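Local coordinates for probable transcriptional regulator, LysR family protein (Rhodococcus sp., PDB 2QL3) that probably acts as a DNA-binding transcription factor of the LysR family, represented here by its C-terminal substrate-binding domain, at residues Q49-E54 with P67-V72. Numbering follows the deposited sequence.
Sequences QLEGGE and PEWQTV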
loop_
_atom_site.group_PDB
_atom_site.type_symbol
_atom_site.label_atom_id
_atom_site.label_comp_id
_atom_site.label_asym_id
_atom_site.label_seq_id
_atom_site.Cartn_x
_atom_site.Cartn_y
_atom_site.Cartn_z
ATOM N N GLN A 49 20.185 2.901 -5.837
ATOM C CA GLN A 49 20.167 1.843 -6.842
ATOM C C GLN A 49 20.419 2.394 -8.245
ATOM O O GLN A 49 21.303 1.875 -8.977
ATOM C CB GLN A 49 18.864 1.006 -6.715
ATOM C CG GLN A 49 18.885 0.195 -5.428
ATOM C CD GLN A 49 17.498 -0.280 -4.915
ATOM O OE1 GLN A 49 17.304 -0.455 -3.699
ATOM N NE2 GLN A 49 16.577 -0.523 -5.822
ATOM N N LEU A 50 19.713 3.458 -8.616
ATOM C CA LEU A 50 19.957 4.126 -9.911
ATOM C C LEU A 50 21.409 4.616 -10.095
ATOM O O LEU A 50 22.015 4.417 -11.153
ATOM C CB LEU A 50 18.974 5.276 -10.166
ATOM C CG LEU A 50 18.749 5.733 -11.641
ATOM C CD1 LEU A 50 18.048 4.703 -12.500
ATOM C CD2 LEU A 50 17.892 6.995 -11.706
ATOM N N GLU A 51 21.984 5.256 -9.082
ATOM C CA GLU A 51 23.398 5.686 -9.172
ATOM C C GLU A 51 24.331 4.508 -9.408
ATOM O O GLU A 51 25.322 4.647 -10.139
ATOM C CB GLU A 51 23.894 6.458 -7.931
ATOM C CG GLU A 51 23.331 7.860 -7.750
ATOM C CD GLU A 51 23.963 8.910 -8.644
ATOM O OE1 GLU A 51 25.171 8.790 -9.029
ATOM O OE2 GLU A 51 23.215 9.890 -8.965
ATOM N N GLY A 52 24.068 3.381 -8.756
ATOM C CA GLY A 52 24.986 2.236 -8.895
ATOM C C GLY A 52 24.740 1.273 -10.062
ATOM O O GLY A 52 25.392 0.212 -10.151
ATOM N N GLY A 53 23.772 1.611 -10.922
ATOM C CA GLY A 53 23.448 0.831 -12.090
ATOM C C GLY A 53 22.567 -0.375 -11.859
ATOM O O GLY A 53 22.487 -1.251 -12.698
ATOM N N GLU A 54 21.932 -0.436 -10.700
ATOM C CA GLU A 54 21.096 -1.563 -10.371
ATOM C C GLU A 54 19.751 -1.390 -11.042
ATOM O O GLU A 54 19.036 -2.373 -11.228
ATOM C CB GLU A 54 20.878 -1.663 -8.843
ATOM C CG GLU A 54 22.092 -2.111 -8.048
ATOM C CD GLU A 54 21.749 -2.206 -6.542
ATOM O OE1 GLU A 54 22.190 -1.315 -5.762
ATOM O OE2 GLU A 54 21.022 -3.157 -6.152
ATOM N N PRO A 67 19.889 16.837 -10.034
ATOM C CA PRO A 67 20.194 17.363 -11.364
ATOM C C PRO A 67 20.954 16.390 -12.261
ATOM O O PRO A 67 21.030 16.661 -13.453
ATOM C CB PRO A 67 21.074 18.597 -11.065
ATOM C CG PRO A 67 20.691 19.014 -9.721
ATOM C CD PRO A 67 20.404 17.723 -8.964
ATOM N N GLU A 68 21.514 15.294 -11.726
ATOM C CA GLU A 68 22.281 14.326 -12.553
ATOM C C GLU A 68 21.339 13.446 -13.429
ATOM O O GLU A 68 21.807 12.704 -14.299
ATOM C CB GLU A 68 23.193 13.418 -11.680
ATOM C CG GLU A 68 24.564 14.043 -11.134
ATOM C CD GLU A 68 25.669 12.972 -10.810
ATOM O OE1 GLU A 68 25.655 12.310 -9.717
ATOM O OE2 GLU A 68 26.607 12.811 -11.641
ATOM N N TRP A 69 20.024 13.522 -13.156
ATOM C CA TRP A 69 19.003 12.699 -13.795
ATOM C C TRP A 69 18.320 13.424 -14.932
ATOM O O TRP A 69 17.851 14.531 -14.792
ATOM C CB TRP A 69 17.949 12.279 -12.758
ATOM C CG TRP A 69 18.495 11.288 -11.687
ATOM C CD1 TRP A 69 19.821 10.981 -11.414
ATOM C CD2 TRP A 69 17.716 10.570 -10.726
ATOM N NE1 TRP A 69 19.901 10.105 -10.357
ATOM C CE2 TRP A 69 18.625 9.813 -9.925
ATOM C CE3 TRP A 69 16.345 10.472 -10.474
ATOM C CZ2 TRP A 69 18.189 8.968 -8.903
ATOM C CZ3 TRP A 69 15.902 9.608 -9.471
ATOM C CH2 TRP A 69 16.828 8.886 -8.677
ATOM N N GLN A 70 18.314 12.795 -16.074
ATOM C CA GLN A 70 17.512 13.206 -17.209
ATOM C C GLN A 70 16.104 12.718 -16.875
ATOM O O GLN A 70 15.950 11.655 -16.264
ATOM C CB GLN A 70 18.037 12.489 -18.440
ATOM C CG GLN A 70 19.415 12.946 -18.885
ATOM C CD GLN A 70 19.326 14.191 -19.752
ATOM O OE1 GLN A 70 19.116 14.101 -20.968
ATOM N NE2 GLN A 70 19.482 15.359 -19.139
ATOM N N THR A 71 15.095 13.490 -17.236
ATOM C CA THR A 71 13.703 13.132 -16.940
ATOM C C THR A 71 12.832 13.468 -18.165
ATOM O O THR A 71 13.200 14.322 -18.951
ATOM C CB THR A 71 13.113 13.889 -15.716
ATOM O OG1 THR A 71 13.087 15.287 -15.998
ATOM C CG2 THR A 71 13.895 13.622 -14.386
ATOM N N VAL A 72 11.693 12.792 -18.316
ATOM C CA VAL A 72 10.717 13.121 -19.353
ATOM C C VAL A 72 9.344 12.973 -18.663
ATOM O O VAL A 72 9.050 11.923 -18.096
ATOM C CB VAL A 72 10.814 12.149 -20.590
ATOM C CG1 VAL A 72 9.557 12.245 -21.448
ATOM C CG2 VAL A 72 11.995 12.458 -21.504
#
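L50 CD2 sits over the six-membered ring of W69, 3.4 Å from the centroid and 14° off the ring normal, which identifies a CH-pi contact with the face. The methyl lies 3.4 Å from both W69 CE2 and W69 CZ2. With L50 CG anti to the backbone N (chi1 -158°), the branch carrying CD2 is set over the indole, which comes from the opposite direction; L50 CB adds a looser touch at W69 CZ2, 4.0 Å away. E51 approaches the same indole differently: its chain bends at chi2 (-78°), bringing OE2 to the ring edge, near the ring plane and 3.6 Å from W69 NE1, too loose a pairing to count as a hydrogen bond. The contact joins the C-terminal end of helix 43-51, closed at G53 by a Schellman motif, to the start of strand 69-84 in the periplasmic-binding-protein-like fold of LysR effector domains. That strand pairs antiparallel with strand 182-189, whose H189 ring also meets W69. Were W69 replaced by an alanine, the L50 methyl would probably face a gap and H189 would lose its ring partner. Beside the indole, the E51 and E68 chains cross at about a right angle, and E51 OE2 comes within 3.5 Å of E68 OE1, a spacing at which two negative carboxylates would probably repel.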